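PDB 3DTZ: putative Chlorite dismutase TA0507 from Thermoplasma acidophilum, which is of unknown function but probably binds heme and acts as an oxidoreductase of the chlorite dismutase family. Local coordinates for residues T44-D55 and A236-L244; I69-I80 and P227-A236. All blocks are in the same frame, centred on the assembly; numbering follows the deposited sequence.

How the contacts relate
Contact 1 packs the C-terminal helix 236-243 on helix 41-60. Contact 2 pairs strand 229-234 with strand 64-72. Helix 41-60 leads into strand 64-72, and strand 229-234 leads into helix 236-243, so the same two chain connections serve both contacts. Ala-236 belongs to both. The contact centres are about 14 Å apart. Contact 2 lies about 10 Å from the centre of the chain and contact 1 about 21 Å. The two meet where the last helix lies on the sheet: Ile-239 CD1 is 3.4 Å from Arg-71 CG, and Phe-242 makes a cation-pi contact with Arg-71. Both also touch the second subunit.

Contact 1 (T44-D55 and A236-L244); sequences TRSLDRMMRSID and AGDIAGFLL
Asp-48 OD1 takes hydrogen bonds from two waters that tie it to the backbone of 236-244. Water 2 gives one hydrogen to Asp-48 OD1 at 2.6 Å and the other to Gly-237 O. Water 1 donates to Asp-48 OD1 and, at 2.6 Å, to Ala-236 O. It also accepts from Ala-240 N, so it stands between two backbone groups that a regular helix would pair directly. Asp-48 OD2 is held by Arg-52. NE and NH2 grip this one oxygen side-on, from the same face of the carboxylate, with NH2 at 2.8 Å. A leucine in place of Asp-48 would probably leave both waters without this acceptor and Arg-52 without its charge partner. Ala-240 CB sits 3.8 Å from Leu-47 CG. Ala-236 CB lies 3.5 Å from Asp-55 CB. Further in, Met-51, a selenomethionine, has CG anti to the carbonyl carbon (chi1 -65°), and this CG lies tightly on Ile-239 CG2, at 3.4 Å. At the far end Leu-244 CD1 meets Leu-47 CD2. This is close, roughly antiparallel helix packing, with axes 7.8 Å apart at 149°, in the helical layer beside the antiparallel sheet of an alpha+beta, ferredoxin-like fold.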
loop_
_atom_site.group_PDB
_atom_site.type_symbol
_atom_site.label_atom_id
_atom_site.label_comp_id
_atom_site.label_asym_id
_atom_site.label_seq_id
_atom_site.Cartn_x
_atom_site.Cartn_y
_atom_site.Cartn_z
ATOM N N THR D 44 -1.579 -26.938 -18.170
ATOM C CA THR D 44 -2.548 -26.315 -19.061
ATOM C C THR D 44 -3.891 -27.074 -19.063
ATOM O O THR D 44 -4.955 -26.462 -18.917
ATOM C CB THR D 44 -1.985 -26.185 -20.496
ATOM O OG1 THR D 44 -0.735 -25.479 -20.448
ATOM C CG2 THR D 44 -2.953 -25.428 -21.379
ATOM N N ARG D 45 -3.828 -28.398 -19.233
ATOM C CA ARG D 45 -5.025 -29.249 -19.242
ATOM C C ARG D 45 -5.784 -29.197 -17.910
ATOM O O ARG D 45 -7.028 -29.121 -17.889
ATOM C CB ARG D 45 -4.668 -30.695 -19.612
ATOM C CG ARG D 45 -4.476 -30.911 -21.104
ATOM C CD ARG D 45 -4.342 -32.404 -21.447
ATOM N NE ARG D 45 -3.194 -32.987 -20.762
ATOM C CZ ARG D 45 -1.968 -33.097 -21.275
ATOM N NH1 ARG D 45 -1.693 -32.678 -22.514
ATOM N NH2 ARG D 45 -1.008 -33.636 -20.532
ATOM N N SER D 46 -5.019 -29.208 -16.814
ATOM C CA SER D 46 -5.567 -29.077 -15.467
ATOM C C SER D 46 -6.305 -27.740 -15.308
ATOM O O SER D 46 -7.408 -27.695 -14.760
ATOM C CB SER D 46 -4.452 -29.188 -14.428
ATOM O OG SER D 46 -4.991 -29.181 -13.114
ATOM N N LEU D 47 -5.701 -26.655 -15.786
ATOM C CA LEU D 47 -6.372 -25.353 -15.713
ATOM C C LEU D 47 -7.681 -25.370 -16.512
ATOM O O LEU D 47 -8.703 -24.831 -16.075
ATOM C CB LEU D 47 -5.448 -24.213 -16.206
ATOM C CG LEU D 47 -6.096 -22.826 -16.315
ATOM C CD1 LEU D 47 -6.663 -22.409 -14.945
ATOM C CD2 LEU D 47 -5.124 -21.764 -16.879
ATOM N N ASP D 48 -7.642 -25.988 -17.697
ATOM C CA ASP D 48 -8.799 -26.028 -18.575
ATOM C C ASP D 48 -9.943 -26.788 -17.906
ATOM O O ASP D 48 -11.105 -26.340 -17.911
ATOM C CB ASP D 48 -8.398 -26.688 -19.901
ATOM C CG ASP D 48 -9.567 -26.912 -20.827
ATOM O OD1 ASP D 48 -10.186 -25.928 -21.294
ATOM O OD2 ASP D 48 -9.840 -28.095 -21.111
ATOM N N ARG D 49 -9.607 -27.932 -17.319
ATOM C CA ARG D 49 -10.618 -28.748 -16.658
ATOM C C ARG D 49 -11.201 -27.969 -15.474
ATOM O O ARG D 49 -12.413 -28.003 -15.213
ATOM C CB ARG D 49 -10.034 -30.096 -16.212
ATOM C CG ARG D 49 -9.680 -31.033 -17.333
ATOM C CD ARG D 49 -9.350 -32.452 -16.781
ATOM N NE ARG D 49 -8.239 -32.405 -15.825
ATOM C CZ ARG D 49 -6.962 -32.638 -16.130
ATOM N NH1 ARG D 49 -6.600 -32.953 -17.374
ATOM N NH2 ARG D 49 -6.033 -32.560 -15.178
HETATM N N MSE D 50 -10.350 -27.244 -14.766
HETATM C CA MSE D 50 -10.843 -26.479 -13.627
HETATM C C MSE D 50 -11.800 -25.328 -13.997
HETATM O O MSE D 50 -12.793 -25.103 -13.316
HETATM C CB MSE D 50 -9.678 -25.968 -12.792
HETATM C CG MSE D 50 -10.154 -25.220 -11.563
HETATM SE SE MSE D 50 -9.876 -23.358 -11.812
HETATM C CE MSE D 50 -8.068 -23.482 -11.422
HETATM N N MSE D 51 -11.483 -24.578 -15.040
HETATM C CA MSE D 51 -12.357 -23.487 -15.510
HETATM C C MSE D 51 -13.685 -24.007 -16.062
HETATM O O MSE D 51 -14.750 -23.439 -15.791
HETATM C CB MSE D 51 -11.658 -22.675 -16.579
HETATM C CG MSE D 51 -10.441 -21.943 -16.091
HETATM SE SE MSE D 51 -11.044 -20.383 -15.031
HETATM C CE MSE D 51 -9.295 -19.766 -14.585
ATOM N N ARG D 52 -13.624 -25.094 -16.825
ATOM C CA ARG D 52 -14.855 -25.733 -17.292
ATOM C C ARG D 52 -15.721 -26.152 -16.094
ATOM O O ARG D 52 -16.920 -25.945 -16.100
ATOM C CB ARG D 52 -14.536 -26.900 -18.227
ATOM C CG ARG D 52 -14.140 -26.428 -19.625
ATOM C CD ARG D 52 -13.992 -27.587 -20.635
ATOM N NE ARG D 52 -12.733 -28.312 -20.434
ATOM C CZ ARG D 52 -12.619 -29.600 -20.120
ATOM N NH1 ARG D 52 -13.690 -30.385 -19.979
ATOM N NH2 ARG D 52 -11.409 -30.119 -19.968
ATOM N N SER D 53 -15.107 -26.729 -15.068
ATOM C CA SER D 53 -15.843 -27.135 -13.879
ATOM C C SER D 53 -16.494 -25.967 -13.117
ATOM O O SER D 53 -17.641 -26.083 -12.671
ATOM C CB SER D 53 -14.980 -27.983 -12.954
ATOM O OG SER D 53 -15.767 -28.442 -11.861
ATOM N N ILE D 54 -15.778 -24.851 -12.969
ATOM C CA ILE D 54 -16.361 -23.640 -12.383
ATOM C C ILE D 54 -17.607 -23.226 -13.166
ATOM O O ILE D 54 -18.665 -23.002 -12.587
ATOM C CB ILE D 54 -15.322 -22.469 -12.320
ATOM C CG1 ILE D 54 -14.192 -22.845 -11.368
ATOM C CG2 ILE D 54 -16.002 -21.165 -11.878
ATOM C CD1 ILE D 54 -13.105 -21.782 -11.207
ATOM N N ASP D 55 -17.483 -23.209 -14.487
ATOM C CA ASP D 55 -18.585 -22.822 -15.343
ATOM C C ASP D 55 -19.797 -23.751 -15.135
ATOM O O ASP D 55 -20.930 -23.284 -15.031
ATOM C CB ASP D 55 -18.111 -22.801 -16.795
ATOM C CG ASP D 55 -19.137 -22.240 -17.726
ATOM O OD1 ASP D 55 -19.427 -21.037 -17.670
ATOM O OD2 ASP D 55 -19.657 -23.015 -18.522
ATOM N N ALA D 236 -15.350 -20.472 -20.869
ATOM C CA ALA D 236 -14.585 -21.310 -19.909
ATOM C C ALA D 236 -13.578 -22.266 -20.589
ATOM O O ALA D 236 -12.444 -22.404 -20.139
ATOM C CB ALA D 236 -15.570 -22.132 -19.043
ATOM N N GLY D 237 -13.994 -22.903 -21.687
ATOM C CA GLY D 237 -13.116 -23.819 -22.427
ATOM C C GLY D 237 -11.975 -23.206 -23.225
ATOM O O GLY D 237 -11.119 -23.937 -23.747
ATOM N N ASP D 238 -11.954 -21.872 -23.340
ATOM C CA ASP D 238 -10.930 -21.181 -24.147
ATOM C C ASP D 238 -9.876 -20.477 -23.287
ATOM O O ASP D 238 -8.777 -20.139 -23.773
ATOM C CB ASP D 238 -11.581 -20.152 -25.080
ATOM C CG ASP D 238 -12.399 -20.787 -26.182
ATOM O OD1 ASP D 238 -12.191 -21.979 -26.501
ATOM O OD2 ASP D 238 -13.245 -20.069 -26.752
ATOM N N ILE D 239 -10.195 -20.270 -22.008
ATOM C CA ILE D 239 -9.336 -19.414 -21.151
ATOM C C ILE D 239 -7.910 -19.978 -20.909
ATOM O O ILE D 239 -6.931 -19.244 -21.013
ATOM C CB ILE D 239 -10.119 -18.864 -19.871
ATOM C CG1 ILE D 239 -9.387 -17.699 -19.170
ATOM C CG2 ILE D 239 -10.420 -19.996 -18.916
ATOM C CD1 ILE D 239 -8.923 -16.607 -20.077
ATOM N N ALA D 240 -7.785 -21.281 -20.660
ATOM C CA ALA D 240 -6.467 -21.864 -20.423
ATOM C C ALA D 240 -5.554 -21.673 -21.627
ATOM O O ALA D 240 -4.353 -21.380 -21.488
ATOM C CB ALA D 240 -6.589 -23.342 -20.026
ATOM N N GLY D 241 -6.121 -21.791 -22.825
ATOM C CA GLY D 241 -5.359 -21.555 -24.037
ATOM C C GLY D 241 -4.879 -20.130 -24.223
ATOM O O GLY D 241 -3.796 -19.901 -24.767
ATOM N N PHE D 242 -5.696 -19.174 -23.801
ATOM C CA PHE D 242 -5.301 -17.773 -23.824
ATOM C C PHE D 242 -4.264 -17.460 -22.749
ATOM O O PHE D 242 -3.349 -16.660 -22.996
ATOM C CB PHE D 242 -6.519 -16.864 -23.671
ATOM C CG PHE D 242 -7.364 -16.769 -24.921
ATOM C CD1 PHE D 242 -6.820 -16.245 -26.097
ATOM C CD2 PHE D 242 -8.699 -17.202 -24.925
ATOM C CE1 PHE D 242 -7.584 -16.148 -27.263
ATOM C CE2 PHE D 242 -9.474 -17.121 -26.096
ATOM C CZ PHE D 242 -8.916 -16.592 -27.257
ATOM N N LEU D 243 -4.387 -18.070 -21.565
ATOM C CA LEU D 243 -3.506 -17.679 -20.460
ATOM C C LEU D 243 -2.143 -18.322 -20.474
ATOM O O LEU D 243 -1.191 -17.715 -19.986
ATOM C CB LEU D 243 -4.141 -17.889 -19.081
ATOM C CG LEU D 243 -5.442 -17.143 -18.815
ATOM C CD1 LEU D 243 -5.925 -17.463 -17.436
ATOM C CD2 LEU D 243 -5.210 -15.623 -18.996
ATOM N N LEU D 244 -2.067 -19.557 -20.977
ATOM C CA LEU D 244 -0.858 -20.368 -20.904
ATOM C C LEU D 244 -0.378 -20.769 -22.299
ATOM O O LEU D 244 0.307 -19.993 -22.966
ATOM C CB LEU D 244 -1.109 -21.626 -20.087
ATOM C CG LEU D 244 -1.524 -21.465 -18.625
ATOM C CD1 LEU D 244 -1.818 -22.818 -18.031
ATOM C CD2 LEU D 244 -0.419 -20.791 -17.829
HETATM O O HOH W 1 -9.968 -23.156 -20.608
HETATM O O HOH W 2 -11.037 -26.651 -23.658
HETATM O O HOH W 3 -18.009 -19.672 -19.801
#

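Contact 2 (I69-I80 and P227-A236); sequences IYRSYRTDSDVI and PILLGRLVDA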
loop_
_atom_site.group_PDB
_atom_site.type_symbol
_atom_site.label_atom_id
_atom_site.label_comp_id
_atom_site.label_asym_id
_atom_site.label_seq_id
_atom_site.Cartn_x
_atom_site.Cartn_y
_atom_site.Cartn_z
ATOM N N ILE D 69 -17.004 -15.062 -17.540
ATOM C CA ILE D 69 -15.558 -15.023 -17.291
ATOM C C ILE D 69 -14.953 -14.015 -18.289
ATOM O O ILE D 69 -15.404 -13.967 -19.436
ATOM C CB ILE D 69 -14.911 -16.433 -17.484
ATOM C CG1 ILE D 69 -15.659 -17.476 -16.638
ATOM C CG2 ILE D 69 -13.434 -16.360 -17.040
ATOM C CD1 ILE D 69 -15.286 -18.922 -16.931
ATOM N N TYR D 70 -13.943 -13.246 -17.863
ATOM C CA TYR D 70 -13.255 -12.283 -18.733
ATOM C C TYR D 70 -11.740 -12.427 -18.610
ATOM O O TYR D 70 -11.212 -12.659 -17.520
ATOM C CB TYR D 70 -13.608 -10.842 -18.355
ATOM C CG TYR D 70 -15.074 -10.594 -18.467
ATOM C CD1 TYR D 70 -15.923 -10.853 -17.384
ATOM C CD2 TYR D 70 -15.621 -10.165 -19.674
ATOM C CE1 TYR D 70 -17.314 -10.672 -17.504
ATOM C CE2 TYR D 70 -17.003 -9.976 -19.816
ATOM C CZ TYR D 70 -17.835 -10.217 -18.722
ATOM O OH TYR D 70 -19.178 -10.021 -18.841
ATOM N N ARG D 71 -11.067 -12.292 -19.746
ATOM C CA ARG D 71 -9.618 -12.078 -19.795
ATOM C C ARG D 71 -9.381 -10.634 -19.355
ATOM O O ARG D 71 -10.256 -9.785 -19.527
ATOM C CB ARG D 71 -9.131 -12.251 -21.238
ATOM C CG ARG D 71 -9.347 -13.688 -21.783
ATOM C CD ARG D 71 -9.543 -13.711 -23.296
ATOM N NE ARG D 71 -8.330 -13.312 -24.032
ATOM C CZ ARG D 71 -8.300 -13.143 -25.349
ATOM N NH1 ARG D 71 -9.413 -13.341 -26.083
ATOM N NH2 ARG D 71 -7.156 -12.803 -25.944
ATOM N N SER D 72 -8.215 -10.361 -18.779
ATOM C CA SER D 72 -7.945 -9.075 -18.176
ATOM C C SER D 72 -6.890 -8.322 -18.940
ATOM O O SER D 72 -5.827 -8.875 -19.232
ATOM C CB SER D 72 -7.480 -9.290 -16.716
ATOM O OG SER D 72 -6.817 -8.142 -16.162
ATOM N N TYR D 73 -7.156 -7.046 -19.210
ATOM C CA TYR D 73 -6.152 -6.156 -19.758
ATOM C C TYR D 73 -5.063 -5.765 -18.725
ATOM O O TYR D 73 -3.943 -5.445 -19.105
ATOM C CB TYR D 73 -6.813 -4.905 -20.358
ATOM C CG TYR D 73 -7.389 -5.150 -21.731
ATOM C CD1 TYR D 73 -8.667 -5.690 -21.891
ATOM C CD2 TYR D 73 -6.629 -4.900 -22.878
ATOM C CE1 TYR D 73 -9.193 -5.929 -23.189
ATOM C CE2 TYR D 73 -7.142 -5.155 -24.171
ATOM C CZ TYR D 73 -8.430 -5.653 -24.305
ATOM O OH TYR D 73 -8.956 -5.916 -25.554
ATOM N N ARG D 74 -5.369 -5.811 -17.436
ATOM C CA ARG D 74 -4.379 -5.432 -16.418
ATOM C C ARG D 74 -3.488 -6.609 -16.118
ATOM O O ARG D 74 -3.979 -7.730 -16.016
ATOM C CB ARG D 74 -5.104 -5.090 -15.118
ATOM C CG ARG D 74 -6.023 -3.886 -15.202
ATOM C CD ARG D 74 -6.919 -3.864 -13.913
ATOM N NE ARG D 74 -6.117 -3.536 -12.734
ATOM C CZ ARG D 74 -6.066 -2.344 -12.150
ATOM N NH1 ARG D 74 -6.799 -1.318 -12.600
ATOM N NH2 ARG D 74 -5.288 -2.177 -11.105
ATOM N N THR D 75 -2.185 -6.364 -15.934
ATOM C CA THR D 75 -1.296 -7.467 -15.531
ATOM C C THR D 75 -1.510 -7.989 -14.085
ATOM O O THR D 75 -1.095 -9.127 -13.765
ATOM C CB THR D 75 0.177 -7.134 -15.783
ATOM O OG1 THR D 75 0.505 -5.940 -15.064
ATOM C CG2 THR D 75 0.429 -6.939 -17.264
ATOM N N ASP D 76 -2.192 -7.211 -13.233
ATOM C CA ASP D 76 -2.411 -7.674 -11.866
ATOM C C ASP D 76 -3.543 -8.699 -11.739
ATOM O O ASP D 76 -3.805 -9.198 -10.644
ATOM C CB ASP D 76 -2.530 -6.522 -10.862
ATOM C CG ASP D 76 -3.711 -5.603 -11.115
ATOM O OD1 ASP D 76 -4.540 -5.839 -11.998
ATOM O OD2 ASP D 76 -3.829 -4.616 -10.358
ATOM N N SER D 77 -4.160 -9.038 -12.872
ATOM C CA SER D 77 -5.152 -10.147 -12.960
ATOM C C SER D 77 -5.037 -10.894 -14.277
ATOM O O SER D 77 -4.745 -10.290 -15.314
ATOM C CB SER D 77 -6.591 -9.596 -12.880
ATOM O OG SER D 77 -6.778 -9.010 -11.588
ATOM N N ASP D 78 -5.287 -12.200 -14.236
ATOM C CA ASP D 78 -5.386 -12.991 -15.455
ATOM C C ASP D 78 -6.814 -13.291 -15.821
ATOM O O ASP D 78 -7.108 -13.601 -16.981
ATOM C CB ASP D 78 -4.606 -14.303 -15.325
ATOM C CG ASP D 78 -3.103 -14.058 -15.167
ATOM O OD1 ASP D 78 -2.468 -13.573 -16.139
ATOM O OD2 ASP D 78 -2.554 -14.335 -14.078
ATOM N N VAL D 79 -7.700 -13.278 -14.826
ATOM C CA VAL D 79 -9.094 -13.625 -15.087
ATOM C C VAL D 79 -9.995 -12.805 -14.176
ATOM O O VAL D 79 -9.605 -12.501 -13.029
ATOM C CB VAL D 79 -9.345 -15.155 -14.911
ATOM C CG1 VAL D 79 -8.993 -15.596 -13.485
ATOM C CG2 VAL D 79 -10.781 -15.525 -15.245
ATOM N N ILE D 80 -11.187 -12.475 -14.674
ATOM C CA ILE D 80 -12.219 -11.780 -13.883
ATOM C C ILE D 80 -13.488 -12.611 -13.990
ATOM O O ILE D 80 -13.815 -13.090 -15.070
ATOM C CB ILE D 80 -12.513 -10.374 -14.460
ATOM C CG1 ILE D 80 -11.228 -9.536 -14.516
ATOM C CG2 ILE D 80 -13.621 -9.641 -13.625
ATOM C CD1 ILE D 80 -11.250 -8.396 -15.625
ATOM N N PRO D 227 -9.665 -0.147 -8.117
ATOM C CA PRO D 227 -9.147 -0.356 -9.465
ATOM C C PRO D 227 -10.279 -0.323 -10.478
ATOM O O PRO D 227 -11.381 -0.742 -10.148
ATOM C CB PRO D 227 -8.604 -1.790 -9.412
ATOM C CG PRO D 227 -9.521 -2.499 -8.395
ATOM C CD PRO D 227 -9.722 -1.407 -7.345
ATOM N N ILE D 228 -10.003 0.142 -11.703
ATOM C CA ILE D 228 -10.926 -0.072 -12.796
ATOM C C ILE D 228 -10.497 -1.343 -13.529
ATOM O O ILE D 228 -9.372 -1.429 -14.057
ATOM C CB ILE D 228 -10.986 1.146 -13.762
ATOM C CG1 ILE D 228 -11.448 2.394 -13.002
ATOM C CG2 ILE D 228 -11.898 0.839 -14.971
ATOM C CD1 ILE D 228 -11.855 3.589 -13.914
ATOM N N LEU D 229 -11.386 -2.333 -13.536
ATOM C CA LEU D 229 -11.142 -3.606 -14.205
ATOM C C LEU D 229 -11.733 -3.550 -15.612
ATOM O O LEU D 229 -12.861 -3.122 -15.784
ATOM C CB LEU D 229 -11.809 -4.740 -13.436
ATOM C CG LEU D 229 -11.389 -4.927 -11.960
ATOM C CD1 LEU D 229 -11.979 -6.171 -11.415
ATOM C CD2 LEU D 229 -9.887 -4.977 -11.842
ATOM N N LEU D 230 -10.947 -3.950 -16.608
ATOM C CA LEU D 230 -11.430 -4.007 -17.995
ATOM C C LEU D 230 -11.167 -5.409 -18.477
ATOM O O LEU D 230 -10.014 -5.864 -18.463
ATOM C CB LEU D 230 -10.659 -3.009 -18.871
ATOM C CG LEU D 230 -10.950 -3.067 -20.371
ATOM C CD1 LEU D 230 -12.409 -2.676 -20.647
ATOM C CD2 LEU D 230 -9.983 -2.177 -21.172
ATOM N N GLY D 231 -12.241 -6.080 -18.900
ATOM C CA GLY D 231 -12.192 -7.468 -19.309
ATOM C C GLY D 231 -12.716 -7.718 -20.717
ATOM O O GLY D 231 -13.517 -6.934 -21.252
ATOM N N ARG D 232 -12.236 -8.811 -21.311
ATOM C CA ARG D 232 -12.656 -9.258 -22.640
ATOM C C ARG D 232 -13.355 -10.605 -22.420
ATOM O O ARG D 232 -12.768 -11.526 -21.834
ATOM C CB ARG D 232 -11.436 -9.391 -23.559
ATOM C CG ARG D 232 -11.643 -10.311 -24.811
ATOM C CD ARG D 232 -12.476 -9.706 -25.903
ATOM N NE ARG D 232 -12.596 -10.726 -26.959
ATOM C CZ ARG D 232 -11.693 -10.968 -27.914
ATOM N NH1 ARG D 232 -10.599 -10.219 -28.044
ATOM N NH2 ARG D 232 -11.912 -11.954 -28.778
ATOM N N LEU D 233 -14.625 -10.686 -22.801
ATOM C CA LEU D 233 -15.407 -11.911 -22.600
ATOM C C LEU D 233 -14.684 -13.163 -23.142
ATOM O O LEU D 233 -14.161 -13.167 -24.279
ATOM C CB LEU D 233 -16.792 -11.777 -23.287
ATOM C CG LEU D 233 -17.759 -12.934 -23.076
ATOM C CD1 LEU D 233 -18.279 -12.939 -21.618
ATOM C CD2 LEU D 233 -18.886 -12.774 -24.086
ATOM N N VAL D 234 -14.711 -14.246 -22.356
ATOM C CA VAL D 234 -14.081 -15.506 -22.761
ATOM C C VAL D 234 -14.924 -16.713 -22.303
ATOM O O VAL D 234 -15.520 -16.698 -21.232
ATOM C CB VAL D 234 -12.621 -15.618 -22.202
ATOM C CG1 VAL D 234 -12.617 -15.717 -20.682
ATOM C CG2 VAL D 234 -11.864 -16.819 -22.877
ATOM N N ASP D 235 -15.006 -17.724 -23.154
ATOM C CA ASP D 235 -15.681 -18.960 -22.754
ATOM C C ASP D 235 -14.757 -19.784 -21.848
ATOM O O ASP D 235 -13.528 -19.767 -21.996
ATOM C CB ASP D 235 -16.156 -19.754 -23.974
ATOM C CG ASP D 235 -17.277 -19.044 -24.743
ATOM O OD1 ASP D 235 -18.123 -18.356 -24.127
ATOM O OD2 ASP D 235 -17.315 -19.174 -25.979
ATOM N N ALA D 236 -15.350 -20.472 -20.869
ATOM C CA ALA D 236 -14.585 -21.310 -19.909
ATOM C C ALA D 236 -13.578 -22.266 -20.589
ATOM O O ALA D 236 -12.444 -22.404 -20.139
ATOM C CB ALA D 236 -15.570 -22.132 -19.043
HETATM O O HOH W 4 -17.828 -16.655 -19.732
HETATM O O HOH W 5 -12.047 -14.285 -25.621
HETATM O O HOH W 6 -8.530 -5.919 -15.980
#
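Tyr-70, Gly-231 and Leu-233 form the apolar centre. Gly-231 CA lies 3.8 Å from Tyr-70 CB. A beta carbon on Gly-231 would run into Tyr-70 CB. The Tyr-70 ring turns its edge to the Leu-233 backbone, and its CE2 meets Leu-233 CD1 at 3.7 Å. On the other face of the sheet, Ile-69 CG2 touches Val-234 CG1, while Arg-71 runs its CG and CD across Val-234 at about a right angle. Just past strand 69-72, the Tyr-73 ring receives an off-centre CH-pi contact from Leu-230 CD2. Arg-71 and Arg-232 exchange two backbone hydrogen bonds, each 2.8 Å (Arg-71 N to Arg-232 O, Arg-232 N to Arg-71 O). Tyr-73 N to Leu-230 O is longer but nearly straight, at 175°. The side chains of Arg-71 and Arg-232 run side by side. Arg-71 NH1 stands 3.7 Å above the centre of the Arg-232 guanidinium. Glu-96 and Asp-89 of the second subunit form salt bridges with Arg-71 and Arg-232, which probably offsets the like charges. At the polar edge Arg-74, bent at chi3 (70°), lays one guanidinium face on Pro-227 CB. NE and NH2 each take one oxygen of Asp-76, in the guanidinium plane. NH1 bonds Ile-228 O at 3.0 Å and also forms a salt bridge with Asp-191 of the second subunit. Strand 229-234 pairs with strand 139-147 too, so this antiparallel seam joins the two halves of the sheet, consistent with the paired ferredoxin-like fold of chlorite dismutases.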